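Local coordinates for quinonprotein alcohol dehydrogenase-like protein (PDB 4R5O), which is of unknown function but binds calcium and joins an immunoglobulin-like beta-sandwich domain to a seven-bladed beta-propeller, at residues L36-E41 with P63-K68; G21-E26 with M90-S95. All coordinates share one frame; numbering follows the deposited sequence.

In the fold
Both contacts lie in the immunoglobulin-like domain, about 11 Å apart between centres. Contact 1 pairs strands 35-38 and 65-68 into a small antiparallel sheet, part buried and part exposed; contact 2 sets the loop ahead of strand 28-31 on strand 86-97 of the larger, five-stranded sheet, nearer the surface. The first rests on regular backbone hydrogen bonds, with a calcium ion on its outer side, whereas the second depends on apolar packing round one phenylalanine and a weak hydrogen bond. They meet where Thr22 OG1 hydrogen-bonds Thr39 O and where Pro24 packs on Ile38, so the loop bridges the two sheets.

Contact 1 of 2, residues L36-E41 with P63-K68; sequences LEITPE and PTFSYK. With CA (calcium ion), chain J.
Leu36 and Phe65 meet inside the sandwich, where the methyl CD2 of Leu36 comes up to the ring edge of Phe65, near its plane, 3.6 Å from CE2. The ring gets there because CG of Phe65 stands anti to the backbone N (chi1 178°), and Ile38 runs alongside it, its CD1 3.9 Å from Phe65 CD2. Trp52 and Tyr59 also bring their rings against Phe65, so an alanine in its place would probably open a gap among Leu36, Ile38 and these two aromatics. In the backbone the strands run antiparallel. Leu36 exchanges two hydrogen bonds with Tyr67, and Ile38 two with Phe65, the Phe65 N to Ile38 O bond being 2.8 Å long and nearly straight. Beyond the strand end, the side chains of Thr39 and Thr64 run alongside each other, their OG1 atoms hydrogen-bonded at 2.8 Å. Glu37 and Ser66, a non-hydrogen-bonded pair, turn to the other face of the sheet. Glu37 CG passes 4.0 Å from Ser66 OG, and the extended chain reaches the calcium ion through Glu37 OE2 at 2.2 Å; OE1 lies farther off. One face thus packs against strands 49-54 and 74-83 while the other offers a carboxylate to calcium: a two-stranded antiparallel sheet, its strands far apart in sequence, packed by one face into an immunoglobulin-like beta-sandwich.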
loop_
_atom_site.group_PDB
_atom_site.type_symbol
_atom_site.label_atom_id
_atom_site.label_comp_id
_atom_site.label_asym_id
_atom_site.label_seq_id
_atom_site.Cartn_x
_atom_site.Cartn_y
_atom_site.Cartn_z
ATOM N N LEU A 36 17.592 -12.742 18.092
ATOM C CA LEU A 36 18.337 -11.826 18.960
ATOM C C LEU A 36 18.356 -12.397 20.355
ATOM O O LEU A 36 17.288 -12.557 20.958
ATOM C CB LEU A 36 17.751 -10.388 18.948
ATOM C CG LEU A 36 18.380 -9.368 19.903
ATOM C CD1 LEU A 36 19.814 -9.051 19.537
ATOM C CD2 LEU A 36 17.624 -8.096 19.897
ATOM N N GLU A 37 19.554 -12.745 20.854
ATOM C CA GLU A 37 19.704 -13.234 22.222
ATOM C C GLU A 37 20.631 -12.337 23.017
ATOM O O GLU A 37 21.741 -12.055 22.585
ATOM C CB GLU A 37 20.214 -14.679 22.301
ATOM C CG GLU A 37 19.221 -15.776 21.960
ATOM C CD GLU A 37 19.728 -17.168 22.314
ATOM O OE1 GLU A 37 20.817 -17.276 22.926
ATOM O OE2 GLU A 37 19.028 -18.155 21.994
ATOM N N ILE A 38 20.176 -11.872 24.171
ATOM C CA ILE A 38 20.986 -11.047 25.079
ATOM C C ILE A 38 20.927 -11.700 26.434
ATOM O O ILE A 38 19.830 -11.865 26.960
ATOM C CB ILE A 38 20.557 -9.551 25.135
ATOM C CG1 ILE A 38 20.456 -8.915 23.722
ATOM C CG2 ILE A 38 21.485 -8.751 26.075
ATOM C CD1 ILE A 38 19.556 -7.715 23.636
ATOM N N THR A 39 22.074 -12.076 26.998
ATOM C CA THR A 39 22.064 -12.710 28.304
ATOM C C THR A 39 22.946 -11.872 29.224
ATOM O O THR A 39 24.143 -12.159 29.328
ATOM C CB THR A 39 22.495 -14.195 28.223
ATOM O OG1 THR A 39 21.719 -14.882 27.230
ATOM C CG2 THR A 39 22.390 -14.905 29.567
ATOM N N PRO A 40 22.386 -10.831 29.889
ATOM C CA PRO A 40 23.210 -10.016 30.793
ATOM C C PRO A 40 23.757 -10.861 31.927
ATOM O O PRO A 40 23.026 -11.685 32.479
ATOM C CB PRO A 40 22.241 -8.944 31.301
ATOM C CG PRO A 40 21.143 -8.916 30.298
ATOM C CD PRO A 40 20.996 -10.342 29.857
ATOM N N GLU A 41 25.054 -10.720 32.214
ATOM C CA GLU A 41 25.703 -11.465 33.279
ATOM C C GLU A 41 25.885 -10.568 34.472
ATOM O O GLU A 41 26.574 -9.543 34.404
ATOM C CB GLU A 41 27.039 -12.072 32.843
ATOM C CG GLU A 41 26.866 -13.261 31.912
ATOM C CD GLU A 41 28.121 -14.047 31.595
ATOM O OE1 GLU A 41 29.093 -14.020 32.390
ATOM O OE2 GLU A 41 28.087 -14.763 30.571
ATOM N N PRO A 63 15.800 -13.927 32.576
ATOM C CA PRO A 63 17.128 -13.274 32.692
ATOM C C PRO A 63 17.890 -13.190 31.370
ATOM O O PRO A 63 18.983 -12.624 31.313
ATOM C CB PRO A 63 17.904 -14.171 33.670
ATOM C CG PRO A 63 17.133 -15.393 33.816
ATOM C CD PRO A 63 15.768 -15.239 33.252
ATOM N N THR A 64 17.312 -13.749 30.319
ATOM C CA THR A 64 17.892 -13.810 28.990
ATOM C C THR A 64 16.775 -13.442 27.980
ATOM O O THR A 64 15.639 -13.911 28.101
ATOM C CB THR A 64 18.538 -15.210 28.767
ATOM O OG1 THR A 64 18.957 -15.343 27.416
ATOM C CG2 THR A 64 17.612 -16.371 29.128
ATOM N N PHE A 65 17.094 -12.546 27.034
ATOM C CA PHE A 65 16.156 -12.080 26.021
ATOM C C PHE A 65 16.301 -12.877 24.739
ATOM O O PHE A 65 17.382 -12.899 24.155
ATOM C CB PHE A 65 16.390 -10.582 25.746
ATOM C CG PHE A 65 15.532 -9.932 24.679
ATOM C CD1 PHE A 65 14.184 -9.652 24.916
ATOM C CD2 PHE A 65 16.088 -9.513 23.475
ATOM C CE1 PHE A 65 13.396 -9.032 23.938
ATOM C CE2 PHE A 65 15.295 -8.898 22.495
ATOM C CZ PHE A 65 13.956 -8.666 22.734
ATOM N N SER A 66 15.215 -13.506 24.278
ATOM C CA SER A 66 15.226 -14.235 23.014
ATOM C C SER A 66 14.091 -13.702 22.165
ATOM O O SER A 66 12.950 -13.636 22.628
ATOM C CB SER A 66 15.135 -15.737 23.241
ATOM O OG SER A 66 15.267 -16.430 22.011
ATOM N N TYR A 67 14.413 -13.230 20.954
ATOM C CA TYR A 67 13.414 -12.640 20.055
ATOM C C TYR A 67 13.723 -13.036 18.616
ATOM O O TYR A 67 14.753 -12.601 18.097
ATOM C CB TYR A 67 13.426 -11.110 20.229
ATOM C CG TYR A 67 12.278 -10.362 19.600
ATOM C CD1 TYR A 67 12.310 -9.994 18.262
ATOM C CD2 TYR A 67 11.219 -9.905 20.372
ATOM C CE1 TYR A 67 11.261 -9.283 17.682
ATOM C CE2 TYR A 67 10.184 -9.151 19.815
ATOM C CZ TYR A 67 10.204 -8.847 18.466
ATOM O OH TYR A 67 9.169 -8.110 17.929
ATOM N N LYS A 68 12.863 -13.871 17.979
ATOM C CA LYS A 68 13.103 -14.292 16.596
ATOM C C LYS A 68 12.742 -13.158 15.629
ATOM O O LYS A 68 11.651 -12.584 15.722
ATOM C CB LYS A 68 12.325 -15.576 16.234
HETATM CA CA CA J . 17.883 -19.955 22.334
#

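Contact 2 of 2, residues G21-E26 with M90-S95; sequences GTFPTE and MSTSFS
Phe23 lies with one ring face against selenomethionine Met90, whose CB sits 3.8 Å from the ring centroid in a CH-pi contact. The selenium approaches the same ring obliquely, 4.3 Å from the centroid, and also touches Phe23 CB: a Met-aromatic contact in which the two side chains run antiparallel alongside one another. On the opposite ring face is CD of Pro24, the next residue in the chain, so the ring is sandwiched. Thr92 closes the group: its CG2 is 3.7 Å from Pro24 CG and 3.8 Å from Phe23 CZ. A chi1 of -169° sets Thr92 CG2 between the backbone N and the carbonyl carbon, against Phe23 and Pro24, and OG1 anti to that N, where it gives a weak hydrogen bond, 3.2 Å long, to Glu26 O. Farther out, backbone hydrogen bonds between Met90 and Cys79 and between Thr92 and Leu77 fix the strand within its sheet. On the loop side, Phe23 leans on Ile38, and Gln28 NE2 gives Glu26 O a second hydrogen bond. The contact is therefore mainly apolar and probably depends on the fit of ring, CB, selenium and methyl, while the one hydrogen bond between the segments is weak and holds the Glu26 end of the loop.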
loop_
_atom_site.group_PDB
_atom_site.type_symbol
_atom_site.label_atom_id
_atom_site.label_comp_id
_atom_site.label_asym_id
_atom_site.label_seq_id
_atom_site.Cartn_x
_atom_site.Cartn_y
_atom_site.Cartn_z
ATOM N N GLY A 21 29.959 -5.654 28.135
ATOM C CA GLY A 21 29.754 -6.378 26.891
ATOM C C GLY A 21 28.722 -7.482 26.955
ATOM O O GLY A 21 28.500 -8.169 25.946
ATOM N N THR A 22 28.052 -7.647 28.123
ATOM C CA THR A 22 27.037 -8.696 28.295
ATOM C C THR A 22 25.642 -8.134 27.835
ATOM O O THR A 22 24.637 -8.854 27.831
ATOM C CB THR A 22 27.055 -9.199 29.742
ATOM O OG1 THR A 22 26.541 -10.512 29.816
ATOM C CG2 THR A 22 26.339 -8.315 30.686
ATOM N N PHE A 23 25.613 -6.854 27.433
ATOM C CA PHE A 23 24.452 -6.140 26.908
ATOM C C PHE A 23 24.926 -5.257 25.772
ATOM O O PHE A 23 25.928 -4.559 25.924
ATOM C CB PHE A 23 23.717 -5.337 27.994
ATOM C CG PHE A 23 22.424 -4.716 27.508
ATOM C CD1 PHE A 23 21.231 -5.429 27.554
ATOM C CD2 PHE A 23 22.406 -3.432 26.983
ATOM C CE1 PHE A 23 20.038 -4.859 27.093
ATOM C CE2 PHE A 23 21.220 -2.871 26.507
ATOM C CZ PHE A 23 20.038 -3.583 26.571
ATOM N N PRO A 24 24.264 -5.311 24.606
ATOM C CA PRO A 24 24.758 -4.556 23.440
ATOM C C PRO A 24 24.855 -3.039 23.677
ATOM O O PRO A 24 23.928 -2.366 24.148
ATOM C CB PRO A 24 23.729 -4.859 22.350
ATOM C CG PRO A 24 22.580 -5.513 23.033
ATOM C CD PRO A 24 23.089 -6.137 24.260
ATOM N N THR A 25 26.026 -2.521 23.319
ATOM C CA THR A 25 26.435 -1.122 23.449
ATOM C C THR A 25 26.160 -0.369 22.136
ATOM O O THR A 25 26.297 0.860 22.094
ATOM C CB THR A 25 27.924 -1.054 23.854
ATOM O OG1 THR A 25 28.301 0.314 23.948
ATOM C CG2 THR A 25 28.868 -1.821 22.890
ATOM N N GLU A 26 25.745 -1.105 21.085
ATOM C CA GLU A 26 25.412 -0.543 19.781
ATOM C C GLU A 26 24.143 -1.195 19.212
ATOM O O GLU A 26 23.793 -2.309 19.596
ATOM C CB GLU A 26 26.580 -0.693 18.791
ATOM C CG GLU A 26 27.022 -2.114 18.476
ATOM C CD GLU A 26 28.006 -2.252 17.326
ATOM O OE1 GLU A 26 28.687 -1.257 16.982
ATOM O OE2 GLU A 26 28.089 -3.366 16.758
HETATM N N MSE A 90 19.387 -0.363 30.982
HETATM C CA MSE A 90 20.194 -0.278 29.762
HETATM C C MSE A 90 19.309 -0.254 28.568
HETATM O O MSE A 90 18.299 -0.941 28.569
HETATM C CB MSE A 90 21.153 -1.442 29.650
HETATM C CG MSE A 90 22.181 -1.473 30.720
HETATM SE SE MSE A 90 22.708 -3.276 30.976
HETATM C CE MSE A 90 20.886 -4.009 31.548
ATOM N N SER A 91 19.692 0.483 27.532
ATOM C CA SER A 91 18.883 0.561 26.322
ATOM C C SER A 91 19.731 0.381 25.065
ATOM O O SER A 91 20.924 0.718 25.028
ATOM C CB SER A 91 18.141 1.891 26.256
ATOM O OG SER A 91 17.252 1.989 27.358
ATOM N N THR A 92 19.096 -0.198 24.048
ATOM C CA THR A 92 19.665 -0.396 22.722
ATOM C C THR A 92 18.475 -0.441 21.755
ATOM O O THR A 92 17.342 -0.145 22.145
ATOM C CB THR A 92 20.610 -1.640 22.637
ATOM O OG1 THR A 92 21.298 -1.593 21.387
ATOM C CG2 THR A 92 19.872 -2.995 22.803
ATOM N N SER A 93 18.744 -0.772 20.498
ATOM C CA SER A 93 17.718 -0.924 19.486
ATOM C C SER A 93 18.125 -2.052 18.553
ATOM O O SER A 93 19.294 -2.449 18.533
ATOM C CB SER A 93 17.479 0.385 18.742
ATOM O OG SER A 93 18.671 0.853 18.139
ATOM N N PHE A 94 17.146 -2.643 17.869
ATOM C CA PHE A 94 17.407 -3.715 16.919
ATOM C C PHE A 94 16.497 -3.549 15.714
ATOM O O PHE A 94 15.462 -2.876 15.788
ATOM C CB PHE A 94 17.261 -5.106 17.542
ATOM C CG PHE A 94 15.890 -5.528 17.995
ATOM C CD1 PHE A 94 15.464 -5.282 19.286
ATOM C CD2 PHE A 94 15.068 -6.265 17.163
ATOM C CE1 PHE A 94 14.234 -5.753 19.731
ATOM C CE2 PHE A 94 13.833 -6.714 17.603
ATOM C CZ PHE A 94 13.431 -6.469 18.889
ATOM N N SER A 95 16.942 -4.105 14.585
ATOM C CA SER A 95 16.237 -4.059 13.311
ATOM C C SER A 95 16.660 -5.223 12.460
ATOM O O SER A 95 17.703 -5.811 12.699
ATOM C CB SER A 95 16.500 -2.735 12.589
ATOM O OG SER A 95 17.880 -2.577 12.299
#